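Local coordinates for putative NADH dehydrogenase/NAD(P)H nitroreductase (Bacteroides thetaiotaomicron VPI-5482, PDB 3KWK), which binds flavin mononucleotide and probably acts as an NAD(P)H-dependent oxidoreductase of the nitroreductase type, at residues A[29-32]-A[33-36]; A[60-63]-A[64-67]; A[11-14]-A[15-19]; A[104-107]-A[108-112]. All blocks are in the same frame, centred on the assembly; numbering follows the deposited sequence. Where two conformers were deposited one is given.

Contact 1: residues A[29-32]-A[33-36]; sequences GVEK and EKID
K32 NZ and D36 OD2 form a salt bridge of 2.9 Å. It is an i to i+4 pair on the first turn of helix 32-43, for which E31 is the N-cap residue. K32 runs out straight, CG anti to the backbone N (chi1 -180°), and bends only at its last torsion (chi4 -49°), which turns the ammonium back onto the carboxylate. The lysine meets the syn lone pair of OD2, on the side of the other oxygen. An acid suits position 36, near the amino end of the helix, because its negative charge is probably also favoured by the positive end of the helix dipole.

Along the backbone, I35 N donates to E31 O at 3.3 Å and D36 N to K32 O at 3.0 Å, the first helical bonds. The E31 and K34 side chains run alongside one another, E31 OE1 nearest to K34 CD at 3.7 Å. Their charged ends are not in direct contact: a water donates to E31 OE2 and accepts from K34 NZ, while Y154 OH bonds to both side chains, and K34 NZ also reaches M115 O. V30 touches F152 of strand 144-153, its CG1 lying 4.0 Å from I35 CG1.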
ATOM      1  N   GLY A  29      25.439   4.841   8.241  1.00  9.25           N
ATOM      2  CA  GLY A  29      24.656   3.677   8.315  1.00  7.41           C
ATOM      3  C   GLY A  29      23.324   3.872   8.995  1.00  7.87           C
ATOM      4  O   GLY A  29      23.086   4.878   9.670  1.00  9.28           O
ATOM      5  N   VAL A  30      22.521   2.846   8.875  1.00  8.82           N
ATOM      6  CA  VAL A  30      21.206   2.772   9.475  1.00  8.60           C
ATOM      7  C   VAL A  30      21.240   1.654  10.523  1.00 10.19           C
ATOM      8  O   VAL A  30      21.702   0.537  10.261  1.00  9.68           O
ATOM      9  CB  VAL A  30      20.090   2.572   8.440  1.00  9.16           C
ATOM     10  CG1 VAL A  30      18.726   2.365   9.164  1.00  8.15           C
ATOM     11  CG2 VAL A  30      20.056   3.755   7.414  1.00 10.92           C
ATOM     12  N   GLU A  31      20.737   1.985  11.713  1.00  8.65           N
ATOM     13  CA  GLU A  31      20.622   1.069  12.834  1.00  9.19           C
ATOM     14  C   GLU A  31      19.889  -0.222  12.449  1.00  9.00           C
ATOM     15  O   GLU A  31      18.834  -0.186  11.806  1.00  8.30           O
ATOM     16  CB  GLU A  31      19.855   1.774  13.985  1.00  7.32           C
ATOM     17  CG  GLU A  31      20.600   2.983  14.630  1.00 11.11           C
ATOM     18  CD  GLU A  31      20.339   4.346  13.979  1.00 14.90           C
ATOM     19  OE1 GLU A  31      19.917   4.397  12.803  1.00 11.36           O
ATOM     20  OE2 GLU A  31      20.631   5.401  14.634  1.00 18.54           O
ATOM     21  N   LYS A  32      20.450  -1.357  12.876  1.00  7.53           N
ATOM     22  CA  LYS A  32      19.857  -2.657  12.600  1.00  7.55           C
ATOM     23  C   LYS A  32      18.407  -2.738  13.073  1.00  8.61           C
ATOM     24  O   LYS A  32      17.564  -3.287  12.381  1.00 10.54           O
ATOM     25  CB  LYS A  32      20.667  -3.772  13.239  1.00  9.66           C
ATOM     26  CG  LYS A  32      20.129  -5.127  12.999  1.00 19.01           C
ATOM     27  CD  LYS A  32      21.115  -6.159  13.563  1.00 25.98           C
ATOM     28  CE  LYS A  32      20.581  -7.599  13.513  1.00 35.78           C
ATOM     29  NZ  LYS A  32      19.194  -7.748  14.068  1.00 30.85           N
ATOM     30  N   GLU A  33      18.116  -2.156  14.227  1.00  8.31           N
ATOM     31  CA  GLU A  33      16.774  -2.205  14.835  1.00 10.13           C
ATOM     32  C   GLU A  33      15.757  -1.512  13.892  1.00  9.08           C
ATOM     33  O   GLU A  33      14.624  -1.967  13.715  1.00  9.31           O
ATOM     34  CB  GLU A  33      16.831  -1.470  16.175  1.00 12.14           C
ATOM     35  CG  GLU A  33      15.545  -1.486  16.982  1.00 25.63           C
ATOM     36  CD  GLU A  33      15.596  -0.562  18.243  1.00 39.07           C
ATOM     37  OE1 GLU A  33      16.453   0.366  18.356  1.00 35.01           O
ATOM     38  OE2 GLU A  33      14.730  -0.763  19.106  1.00 40.78           O
ATOM     39  N   LYS A  34      16.172  -0.428  13.241  1.00  7.25           N
ATOM     40  CA  LYS A  34      15.285   0.278  12.297  1.00  8.29           C
ATOM     41  C   LYS A  34      14.971  -0.599  11.077  1.00  7.39           C
ATOM     42  O   LYS A  34      13.826  -0.663  10.587  1.00  7.92           O
ATOM     43  CB  LYS A  34      15.857   1.636  11.910  1.00  6.81           C
ATOM     44  CG  LYS A  34      15.845   2.619  13.089  1.00  5.91           C
ATOM     45  CD  LYS A  34      16.287   4.016  12.705  1.00  7.81           C
ATOM     46  CE  LYS A  34      16.232   4.942  13.891  1.00  7.90           C
ATOM     47  NZ  LYS A  34      16.365   6.401  13.484  1.00  8.98           N
ATOM     48  N   ILE A  35      16.002  -1.239  10.522  1.00  7.18           N
ATOM     49  CA  ILE A  35      15.791  -2.124   9.390  1.00  6.37           C
ATOM     50  C   ILE A  35      14.831  -3.262   9.755  1.00  6.73           C
ATOM     51  O   ILE A  35      13.923  -3.587   8.984  1.00  8.25           O
ATOM     52  CB  ILE A  35      17.132  -2.686   8.837  1.00  8.80           C
ATOM     53  CG1 ILE A  35      18.006  -1.526   8.360  1.00 10.97           C
ATOM     54  CG2 ILE A  35      16.873  -3.597   7.642  1.00  9.71           C
ATOM     55  CD1 ILE A  35      19.455  -1.879   7.982  1.00 10.89           C
ATOM     56  N   ASP A  36      15.044  -3.841  10.938  1.00  7.52           N
ATOM     57  CA  ASP A  36      14.172  -4.930  11.416  1.00  7.44           C
ATOM     58  C   ASP A  36      12.710  -4.503  11.523  1.00  6.77           C
ATOM     59  O   ASP A  36      11.815  -5.214  11.083  1.00  8.78           O
ATOM     60  CB  ASP A  36      14.673  -5.480  12.749  1.00  5.70           C
ATOM     61  CG  ASP A  36      16.095  -6.126  12.690  1.00 21.01           C
ATOM     62  OD1 ASP A  36      16.533  -6.525  11.598  1.00 25.63           O
ATOM     63  OD2 ASP A  36      16.782  -6.232  13.781  1.00 25.62           O
TER
HETATM   64  O   HOH W   1      18.574   6.874  15.702  1.00 29.07           O

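Contact 2: residues A[60-63]-A[64-67]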
ATOM      1  N   SER A  60      22.865  -5.163   1.238  0.70  9.82           N
ATOM      2  CA  SER A  60      23.876  -4.310   1.862  0.70  9.76           C
ATOM      3  C   SER A  60      25.231  -4.423   1.177  0.70 10.50           C
ATOM      4  O   SER A  60      26.208  -3.775   1.614  0.70 11.23           O
ATOM      5  CB  SER A  60      24.036  -4.735   3.314  0.70 12.78           C
ATOM      6  OG  SER A  60      24.388  -6.108   3.365  0.70 13.10           O
ATOM      7  N   ASP A  61      25.336  -5.303   0.175  1.00 10.69           N
ATOM      8  CA  ASP A  61      26.549  -5.482  -0.593  1.00 11.57           C
ATOM      9  C   ASP A  61      26.736  -4.321  -1.594  1.00 12.58           C
ATOM     10  O   ASP A  61      25.942  -4.132  -2.522  1.00 12.91           O
ATOM     11  CB  ASP A  61      26.524  -6.814  -1.337  1.00 11.09           C
ATOM     12  CG  ASP A  61      27.821  -7.067  -2.104  1.00 24.61           C
ATOM     13  OD1 ASP A  61      28.011  -6.524  -3.214  1.00 22.77           O
ATOM     14  OD2 ASP A  61      28.681  -7.787  -1.566  1.00 40.94           O
ATOM     15  N   ARG A  62      27.807  -3.554  -1.372  1.00 11.86           N
ATOM     16  CA  ARG A  62      28.151  -2.373  -2.154  1.00 13.33           C
ATOM     17  C   ARG A  62      28.187  -2.673  -3.616  1.00 13.02           C
ATOM     18  O   ARG A  62      27.656  -1.931  -4.435  1.00 12.68           O
ATOM     19  CB  ARG A  62      29.540  -1.896  -1.673  1.00 14.68           C
ATOM     20  CG  ARG A  62      30.048  -0.621  -2.332  1.00 18.30           C
ATOM     21  CD  ARG A  62      29.293   0.591  -1.827  1.00 17.29           C
ATOM     22  NE  ARG A  62      28.101   0.892  -2.608  1.00 14.49           N
ATOM     23  CZ  ARG A  62      26.950   1.325  -2.109  1.00 14.34           C
ATOM     24  NH1 ARG A  62      26.778   1.457  -0.801  1.00 13.52           N
ATOM     25  NH2 ARG A  62      25.946   1.616  -2.916  1.00 11.81           N
ATOM     26  N   ALA A  63      28.844  -3.764  -3.993  1.00 15.53           N
ATOM     27  CA  ALA A  63      28.918  -4.111  -5.414  1.00 16.88           C
ATOM     28  C   ALA A  63      27.573  -4.429  -6.057  1.00 17.04           C
ATOM     29  O   ALA A  63      27.356  -4.049  -7.221  1.00 15.71           O
ATOM     30  CB  ALA A  63      29.932  -5.288  -5.652  1.00 19.00           C
ATOM     31  N   LYS A  64      26.683  -5.144  -5.346  1.00 12.82           N
ATOM     32  CA  LYS A  64      25.382  -5.456  -5.910  1.00 10.93           C
ATOM     33  C   LYS A  64      24.562  -4.170  -6.066  1.00  9.78           C
ATOM     34  O   LYS A  64      23.848  -3.972  -7.034  1.00 11.89           O
ATOM     35  CB  LYS A  64      24.541  -6.439  -5.063  1.00 15.04           C
ATOM     36  CG  LYS A  64      24.847  -7.881  -5.195  1.00 24.08           C
ATOM     37  CD  LYS A  64      23.884  -8.697  -4.314  1.00 17.98           C
ATOM     38  CE  LYS A  64      24.381 -10.086  -4.180  1.00 21.10           C
ATOM     39  NZ  LYS A  64      24.853 -10.515  -5.473  1.00 22.11           N
ATOM     40  N   LEU A  65      24.628  -3.342  -5.036  1.00 11.67           N
ATOM     41  CA  LEU A  65      23.898  -2.074  -5.035  1.00  8.56           C
ATOM     42  C   LEU A  65      24.316  -1.212  -6.236  1.00  9.67           C
ATOM     43  O   LEU A  65      23.474  -0.686  -6.970  1.00 10.74           O
ATOM     44  CB  LEU A  65      24.142  -1.324  -3.733  1.00  9.60           C
ATOM     45  CG  LEU A  65      23.436  -1.849  -2.470  1.00 10.54           C
ATOM     46  CD1 LEU A  65      23.992  -1.196  -1.171  1.00  9.99           C
ATOM     47  CD2 LEU A  65      21.901  -1.695  -2.498  1.00  9.05           C
ATOM     48  N   ASP A  66      25.622  -1.115  -6.442  1.00 11.34           N
ATOM     49  CA  ASP A  66      26.166  -0.290  -7.546  1.00 12.78           C
ATOM     50  C   ASP A  66      25.886  -0.893  -8.935  1.00 12.48           C
ATOM     51  O   ASP A  66      25.615  -0.177  -9.918  1.00 12.87           O
ATOM     52  CB  ASP A  66      27.674  -0.130  -7.335  1.00 15.12           C
ATOM     53  CG  ASP A  66      28.012   0.781  -6.128  1.00 18.21           C
ATOM     54  OD1 ASP A  66      27.112   1.448  -5.578  1.00 19.61           O
ATOM     55  OD2 ASP A  66      29.168   0.780  -5.715  1.00 21.75           O
ATOM     56  N   SER A  67      25.916  -2.218  -9.019  1.00 12.42           N
ATOM     57  CA  SER A  67      25.640  -2.933 -10.261  1.00 13.90           C
ATOM     58  C   SER A  67      24.165  -2.745 -10.651  1.00 14.08           C
ATOM     59  O   SER A  67      23.846  -2.451 -11.802  1.00 13.38           O
ATOM     60  CB  SER A  67      26.013  -4.414 -10.152  1.00 15.89           C
ATOM     61  OG  SER A  67      27.420  -4.553 -10.080  1.00 18.25           O
TER
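R62 and D66 meet on the outer side of a capped helix start, while L65 packs inward. D61 is the N-cap: its OD1 takes the amide of K64 (K64 N to D61 OD1 2.9 Å) on the anti lone pair, away from OD2. An aspartate fits here because its short carboxylate can reach back to an amide of the first turn. The tight part is the buried L65, whose CG lies 3.4 Å from D61 O, the carbonyl that also accepts L65 N, and whose CB is 3.5 Å from R62 NH2.

Toward solvent the contact is looser: A63 is exposed, and the R62-D66 bridge partly so. R62 bends at chi2 (73°) and chi3 (-89°), folding its guanidinium back over L65 CD1, which lies on one face, and toward D66 at the edge. NE and NH2 grip D66 side-on, both on OD1 and from the same face of the carboxylate; R62 NH2 to D66 OD1 is 2.9 Å. One residue on, A63 O accepts both S67 N and S67 OG (S67 OG to A63 O 2.9 Å), from opposite faces of its plane.

In the fold, L65 rests on V59 of strand 54-59 and A84 of strand 83-90, R62 NH1 reaches A81 O, and K64 NZ bonds to Y137 O of helix 128-138.

Contact 3: residues A[11-14]-A[15-19]. With FMN (flavin mononucleotide), chain B.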
ATOM      1  N   ALA A  11      -0.942  10.704  15.365  1.00 12.84           N
ATOM      2  CA  ALA A  11       0.437  10.525  14.860  1.00 15.41           C
ATOM      3  C   ALA A  11       0.501   9.605  13.647  1.00 10.63           C
ATOM      4  O   ALA A  11       1.373   9.772  12.776  1.00  9.62           O
ATOM      5  CB  ALA A  11       1.406  10.008  15.993  1.00 17.86           C
ATOM      6  N   ALA A  12      -0.374   8.606  13.558  1.00 12.22           N
ATOM      7  CA  ALA A  12      -0.386   7.737  12.376  1.00 10.70           C
ATOM      8  C   ALA A  12      -0.729   8.537  11.102  1.00  8.88           C
ATOM      9  O   ALA A  12      -0.100   8.395  10.035  1.00  9.04           O
ATOM     10  CB  ALA A  12      -1.353   6.539  12.547  1.00 13.95           C
ATOM     11  N   LEU A  13      -1.786   9.342  11.184  1.00  7.26           N
ATOM     12  CA  LEU A  13      -2.156  10.201  10.069  1.00  6.27           C
ATOM     13  C   LEU A  13      -1.053  11.189   9.773  1.00  7.12           C
ATOM     14  O   LEU A  13      -0.724  11.341   8.621  1.00  9.29           O
ATOM     15  CB  LEU A  13      -3.454  10.961  10.367  1.00  8.07           C
ATOM     16  CG  LEU A  13      -4.740  10.154  10.339  1.00 10.57           C
ATOM     17  CD1 LEU A  13      -5.888  11.093  10.847  1.00 10.82           C
ATOM     18  CD2 LEU A  13      -5.003   9.615   8.943  1.00 11.15           C
ATOM     19  N   ASP A  14      -0.421  11.791  10.793  1.00  6.61           N
ATOM     20  CA  ASP A  14       0.683  12.724  10.532  1.00  9.37           C
ATOM     21  C   ASP A  14       1.766  12.070   9.716  1.00  9.21           C
ATOM     22  O   ASP A  14       2.323  12.667   8.787  1.00  9.49           O
ATOM     23  CB  ASP A  14       1.263  13.244  11.837  1.00 10.07           C
ATOM     24  CG  ASP A  14       0.320  14.241  12.563  1.00 12.86           C
ATOM     25  OD1 ASP A  14      -0.637  14.746  11.950  1.00 15.98           O
ATOM     26  OD2 ASP A  14       0.550  14.446  13.762  1.00 19.98           O
ATOM     27  N   ASN A  15       2.094  10.830  10.055  1.00  7.61           N
ATOM     28  CA  ASN A  15       3.179  10.096   9.351  1.00  8.42           C
ATOM     29  C   ASN A  15       2.784   9.814   7.893  1.00  7.46           C
ATOM     30  O   ASN A  15       3.580   9.932   6.978  1.00  7.75           O
ATOM     31  CB  ASN A  15       3.497   8.817  10.133  1.00  8.93           C
ATOM     32  CG  ASN A  15       4.479   7.886   9.419  1.00 11.45           C
ATOM     33  OD1 ASN A  15       4.074   6.848   8.934  1.00 16.27           O
ATOM     34  ND2 ASN A  15       5.722   8.282   9.376  1.00 17.36           N
ATOM     35  N   ILE A  16       1.527   9.421   7.681  1.00  7.72           N
ATOM     36  CA  ILE A  16       1.027   9.221   6.338  1.00  7.78           C
ATOM     37  C   ILE A  16       1.140  10.525   5.507  1.00  6.80           C
ATOM     38  O   ILE A  16       1.517  10.513   4.323  1.00  7.06           O
ATOM     39  CB  ILE A  16      -0.440   8.727   6.369  1.00  7.38           C
ATOM     40  CG1 ILE A  16      -0.497   7.252   6.798  1.00  8.03           C
ATOM     41  CG2 ILE A  16      -1.141   8.934   4.999  1.00  8.79           C
ATOM     42  CD1 ILE A  16      -1.896   6.737   7.284  1.00  8.39           C
ATOM     43  N   PHE A  17       0.794  11.646   6.133  1.00  7.21           N
ATOM     44  CA  PHE A  17       0.848  12.944   5.440  1.00  7.49           C
ATOM     45  C   PHE A  17       2.279  13.458   5.220  1.00  8.19           C
ATOM     46  O   PHE A  17       2.531  14.167   4.242  1.00 11.28           O
ATOM     47  CB  PHE A  17       0.034  13.999   6.191  1.00  7.31           C
ATOM     48  CG  PHE A  17      -1.439  13.659   6.366  1.00  8.20           C
ATOM     49  CD1 PHE A  17      -2.137  12.885   5.464  1.00 13.16           C
ATOM     50  CD2 PHE A  17      -2.116  14.128   7.477  1.00 10.09           C
ATOM     51  CE1 PHE A  17      -3.511  12.595   5.688  1.00 13.90           C
ATOM     52  CE2 PHE A  17      -3.458  13.857   7.683  1.00  9.94           C
ATOM     53  CZ  PHE A  17      -4.144  13.057   6.774  1.00 14.23           C
ATOM     54  N   GLU A  18       3.205  13.039   6.074  0.70  7.36           N
ATOM     55  CA  GLU A  18       4.580  13.526   6.067  0.70  8.07           C
ATOM     56  C   GLU A  18       5.473  12.747   5.111  0.70  8.48           C
ATOM     57  O   GLU A  18       6.483  13.260   4.607  0.70  9.43           O
ATOM     58  CB  GLU A  18       5.166  13.430   7.470  0.70  8.84           C
ATOM     59  CG  GLU A  18       6.611  13.868   7.613  0.70 13.82           C
ATOM     60  CD  GLU A  18       6.879  15.303   7.162  0.70 17.12           C
ATOM     61  OE1 GLU A  18       5.985  16.176   7.310  0.70 18.59           O
ATOM     62  OE2 GLU A  18       8.016  15.533   6.678  0.70 17.22           O
ATOM     63  N   ARG A  19       5.109  11.499   4.843  1.00  6.70           N
ATOM     64  CA  ARG A  19       5.940  10.654   4.019  1.00  6.70           C
ATOM     65  C   ARG A  19       6.196  11.302   2.643  1.00  8.88           C
ATOM     66  O   ARG A  19       5.288  11.877   2.022  1.00  8.06           O
ATOM     67  CB  ARG A  19       5.283   9.277   3.817  1.00  7.64           C
ATOM     68  CG  ARG A  19       6.037   8.283   2.975  1.00  7.89           C
ATOM     69  CD  ARG A  19       5.173   7.371   2.086  1.00  7.75           C
ATOM     70  NE  ARG A  19       4.330   8.190   1.202  1.00  9.36           N
ATOM     71  CZ  ARG A  19       4.758   8.816   0.099  1.00  9.29           C
ATOM     72  NH1 ARG A  19       5.989   8.614  -0.381  1.00  9.85           N
ATOM     73  NH2 ARG A  19       3.921   9.614  -0.551  1.00  7.08           N
TER
HETATM   74  N1  FMN B 300      10.697   7.001  -7.960  1.00  9.68           N
HETATM   75  C2  FMN B 300      11.924   6.830  -8.532  1.00 13.41           C
HETATM   76  O2  FMN B 300      12.838   7.623  -8.248  1.00 12.28           O
HETATM   77  N3  FMN B 300      12.145   5.797  -9.429  1.00 12.69           N
HETATM   78  C4  FMN B 300      11.158   4.905  -9.792  1.00 13.10           C
HETATM   79  O4  FMN B 300      11.410   3.966 -10.609  1.00 12.97           O
HETATM   80  C4A FMN B 300       9.903   5.087  -9.205  1.00  9.61           C
HETATM   81  N5  FMN B 300       8.849   4.245  -9.536  1.00 12.66           N
HETATM   82  C5A FMN B 300       7.680   4.295  -8.828  1.00 11.92           C
HETATM   83  C6  FMN B 300       6.696   3.326  -9.076  1.00 11.44           C
HETATM   84  C7  FMN B 300       5.533   3.348  -8.321  1.00 10.00           C
HETATM   85  C7M FMN B 300       4.422   2.306  -8.538  1.00 10.81           C
HETATM   86  C8  FMN B 300       5.321   4.301  -7.344  1.00 11.84           C
HETATM   87  C8M FMN B 300       4.036   4.263  -6.556  1.00 10.71           C
HETATM   88  C9  FMN B 300       6.287   5.266  -7.117  1.00 10.15           C
HETATM   89  C9A FMN B 300       7.479   5.270  -7.856  1.00 12.22           C
HETATM   90  N10 FMN B 300       8.460   6.247  -7.669  1.00 12.50           N
HETATM   91  C10 FMN B 300       9.672   6.115  -8.284  1.00 10.26           C
HETATM   92  C1' FMN B 300       8.252   7.318  -6.663  1.00  9.32           C
HETATM   93  C2' FMN B 300       7.325   8.401  -7.207  1.00  9.79           C
HETATM   94  O2' FMN B 300       7.985   9.190  -8.202  1.00 10.56           O
HETATM   95  C3' FMN B 300       6.750   9.273  -6.072  1.00 11.79           C
HETATM   96  O3' FMN B 300       5.924   8.488  -5.213  1.00 10.83           O
HETATM   97  C4' FMN B 300       5.894  10.455  -6.608  1.00 13.75           C
HETATM   98  O4' FMN B 300       6.748  11.372  -7.306  1.00 12.81           O
HETATM   99  C5' FMN B 300       5.119  11.182  -5.506  1.00 13.94           C
HETATM  100  O5' FMN B 300       6.101  11.695  -4.611  1.00 10.34           O
HETATM  101  P   FMN B 300       6.095  11.289  -3.031  1.00 10.88           P
HETATM  102  O1P FMN B 300       6.387   9.780  -2.927  1.00 10.18           O
HETATM  103  O2P FMN B 300       7.260  12.170  -2.528  1.00 11.37           O
HETATM  104  O3P FMN B 300       4.758  11.640  -2.412  1.00  9.98           O
HETATM  105  O   HOH W   2       1.416   6.089   9.452  1.00 13.00           O
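F17 runs alongside L13 one turn on, with L13 CB 3.9 Å from F17 CE2. F17 CG lies beside the backbone N, anti to the carbonyl carbon (chi1 -59°), which leans the ring back along the helix with one face over L13 O. That oxygen stands 3.2 Å above the ring plane, offset toward the rim, and is also the acceptor of F17 N at 2.9 Å. A broad apolar ring suits the place because it packs both on L13 CB and on S44 of the second subunit.

These turns form helix 11-18, a short amino-terminal helix packed at the dimer interface, consistent with the intertwined dimers of the nitroreductase family. On another side of it, a water joins A12 O to N15 OD1, 2.8 Å from each. The first torsion of N15 (chi1 173°) carries the amide out to that water, and its ND2 makes a weak bond to L110 O. The small A12 leaves room for the second subunit to approach, and N15 of that subunit packs against it.

At the helix end R19 leaves helical geometry, and its side chain goes to the cofactor. The guanidinium presents its edge to the FMN phosphate: NH1 donates to O1P at 2.8 Å, nearly straight at 163°, and NH2 to O3P at 2.9 Å. NH2 also bonds to S44 O of the second subunit, while S21, R23, K162, K164 and S47 N of the second subunit add further bonds to FMN. Outside this shell, E18 OE2 is paired with K20 NZ.

Contact 4: residues A[104-107]-A[108-112]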
ATOM      1  N   ALA A 104       2.609  -3.833   1.299  1.00  5.12           N
ATOM      2  CA  ALA A 104       3.807  -4.099   2.112  1.00  5.51           C
ATOM      3  C   ALA A 104       4.824  -2.985   1.881  1.00  6.33           C
ATOM      4  O   ALA A 104       5.429  -2.460   2.830  1.00  7.37           O
ATOM      5  CB  ALA A 104       4.446  -5.471   1.796  1.00  6.45           C
ATOM      6  N   ALA A 105       5.013  -2.624   0.616  1.00  6.13           N
ATOM      7  CA  ALA A 105       5.965  -1.582   0.306  1.00  5.05           C
ATOM      8  C   ALA A 105       5.558  -0.266   0.948  1.00  8.37           C
ATOM      9  O   ALA A 105       6.417   0.454   1.454  1.00  7.42           O
ATOM     10  CB  ALA A 105       6.102  -1.423  -1.219  1.00  6.45           C
ATOM     11  N   GLN A 106       4.265   0.042   0.941  1.00  6.37           N
ATOM     12  CA  GLN A 106       3.806   1.309   1.507  1.00  7.07           C
ATOM     13  C   GLN A 106       4.038   1.288   3.021  1.00  6.86           C
ATOM     14  O   GLN A 106       4.456   2.296   3.621  1.00  6.93           O
ATOM     15  CB  GLN A 106       2.315   1.570   1.233  1.00  9.48           C
ATOM     16  CG  GLN A 106       1.731   2.829   1.883  1.00  9.05           C
ATOM     17  CD  GLN A 106       2.378   4.112   1.457  1.00  7.89           C
ATOM     18  OE1 GLN A 106       3.264   4.116   0.574  1.00 10.41           O
ATOM     19  NE2 GLN A 106       1.934   5.231   2.047  1.00 10.97           N
ATOM     20  N   ASN A 107       3.796   0.156   3.692  1.00  5.87           N
ATOM     21  CA  ASN A 107       4.164   0.047   5.116  1.00  5.13           C
ATOM     22  C   ASN A 107       5.652   0.301   5.366  1.00  6.33           C
ATOM     23  O   ASN A 107       6.015   0.931   6.353  1.00  6.01           O
ATOM     24  CB  ASN A 107       3.786  -1.311   5.662  1.00  6.57           C
ATOM     25  CG  ASN A 107       2.328  -1.411   6.029  1.00  6.11           C
ATOM     26  OD1 ASN A 107       1.561  -0.431   5.949  1.00  7.35           O
ATOM     27  ND2 ASN A 107       1.928  -2.620   6.470  1.00  7.01           N
ATOM     28  N   ILE A 108       6.502  -0.216   4.495  1.00  7.32           N
ATOM     29  CA  ILE A 108       7.947  -0.002   4.636  1.00  6.67           C
ATOM     30  C   ILE A 108       8.265   1.472   4.508  1.00  5.77           C
ATOM     31  O   ILE A 108       9.074   2.040   5.292  1.00  5.53           O
ATOM     32  CB  ILE A 108       8.751  -0.832   3.599  1.00  4.41           C
ATOM     33  CG1 ILE A 108       8.619  -2.342   3.971  1.00  6.27           C
ATOM     34  CG2 ILE A 108      10.247  -0.352   3.510  1.00  4.47           C
ATOM     35  CD1 ILE A 108       9.119  -3.339   2.963  1.00  9.30           C
ATOM     36  N   LEU A 109       7.670   2.122   3.507  1.00  6.66           N
ATOM     37  CA  LEU A 109       7.921   3.581   3.334  1.00  5.68           C
ATOM     38  C   LEU A 109       7.444   4.397   4.534  1.00  6.23           C
ATOM     39  O   LEU A 109       8.153   5.292   5.007  1.00  7.18           O
ATOM     40  CB  LEU A 109       7.212   4.079   2.077  1.00  8.79           C
ATOM     41  CG  LEU A 109       7.639   3.486   0.721  1.00  6.39           C
ATOM     42  CD1 LEU A 109       6.752   4.081  -0.454  1.00  6.60           C
ATOM     43  CD2 LEU A 109       9.141   3.699   0.450  1.00  6.91           C
ATOM     44  N   LEU A 110       6.300   4.023   5.088  1.00  5.66           N
ATOM     45  CA  LEU A 110       5.738   4.701   6.248  1.00  6.95           C
ATOM     46  C   LEU A 110       6.624   4.468   7.474  1.00  6.54           C
ATOM     47  O   LEU A 110       6.948   5.402   8.236  1.00  6.24           O
ATOM     48  CB  LEU A 110       4.291   4.295   6.476  1.00  6.12           C
ATOM     49  CG  LEU A 110       3.288   4.783   5.474  1.00  6.20           C
ATOM     50  CD1 LEU A 110       1.910   4.137   5.768  1.00  7.55           C
ATOM     51  CD2 LEU A 110       3.177   6.265   5.546  1.00  6.56           C
ATOM     52  N   ALA A 111       7.082   3.228   7.651  1.00  4.71           N
ATOM     53  CA  ALA A 111       7.971   2.879   8.734  1.00  4.98           C
ATOM     54  C   ALA A 111       9.262   3.692   8.678  1.00  5.89           C
ATOM     55  O   ALA A 111       9.702   4.266   9.688  1.00  6.94           O
ATOM     56  CB  ALA A 111       8.271   1.320   8.695  1.00  6.83           C
ATOM     57  N   ALA A 112       9.868   3.756   7.492  1.00  6.07           N
ATOM     58  CA  ALA A 112      11.073   4.553   7.273  1.00  5.47           C
ATOM     59  C   ALA A 112      10.860   6.013   7.717  1.00  6.71           C
ATOM     60  O   ALA A 112      11.632   6.545   8.512  1.00  6.42           O
ATOM     61  CB  ALA A 112      11.523   4.452   5.798  1.00  7.36           C
TER
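A111 N donates to N107 O at 2.8 Å, and L110 N to Q106 O, L109 N to A105 O and I108 N to A104 O continue the series: four regular helical bonds in succession. The polar side chains among them find their partners beyond this helix, in buried surroundings. Q106 NE2 donates to N107 OD1 of the second subunit, and N107 OD1 of this chain accepts from Q106 NE2 of the second subunit, the symmetric counterpart. N107 ND2 reaches A41 O of helix 32-43.

Q106 first extends from the helix (chi1 176°), then a bend at chi2 (60°) swings the amide back over L109 and L110. NE2 lies 3.7 Å from L110 CG. OE1 is 3.6 Å from L109 CD1 and, although buried, has no polar partner in the model. The side chains of Q106 and L109 cross at about a right angle.

The rest is apolar. I108 packs on M38 and I150, L109 on I150 and A119, and the small A105 lets W121 and C148 come close. L110 meets its own counterpart L110 in the second subunit. Such a long buried helix, lying on the sheet with one flank and pairing across the dimer with another, is characteristic of the nitroreductase fold.

Contacts 3 and 4 are the pair that touch: their centres lie 12 Å apart, and R19 CD comes within 3.9 Å of both L109 CB and Q106 NE2, while I16 CA is 3.7 Å from L110 CD2. Helix 97-114 thus backs the arginine that holds the FMN phosphate, the L109 side chain itself being about 6 Å from a bound FMN. Contact 1, with its centre 14 Å from that of contact 4, and contact 2, 22 Å from it, lie on the surface away from the flavin. Contacts 2 and 3 lie on opposite sides of the chain's centre, 31 Å apart between centres. All four touch the second subunit.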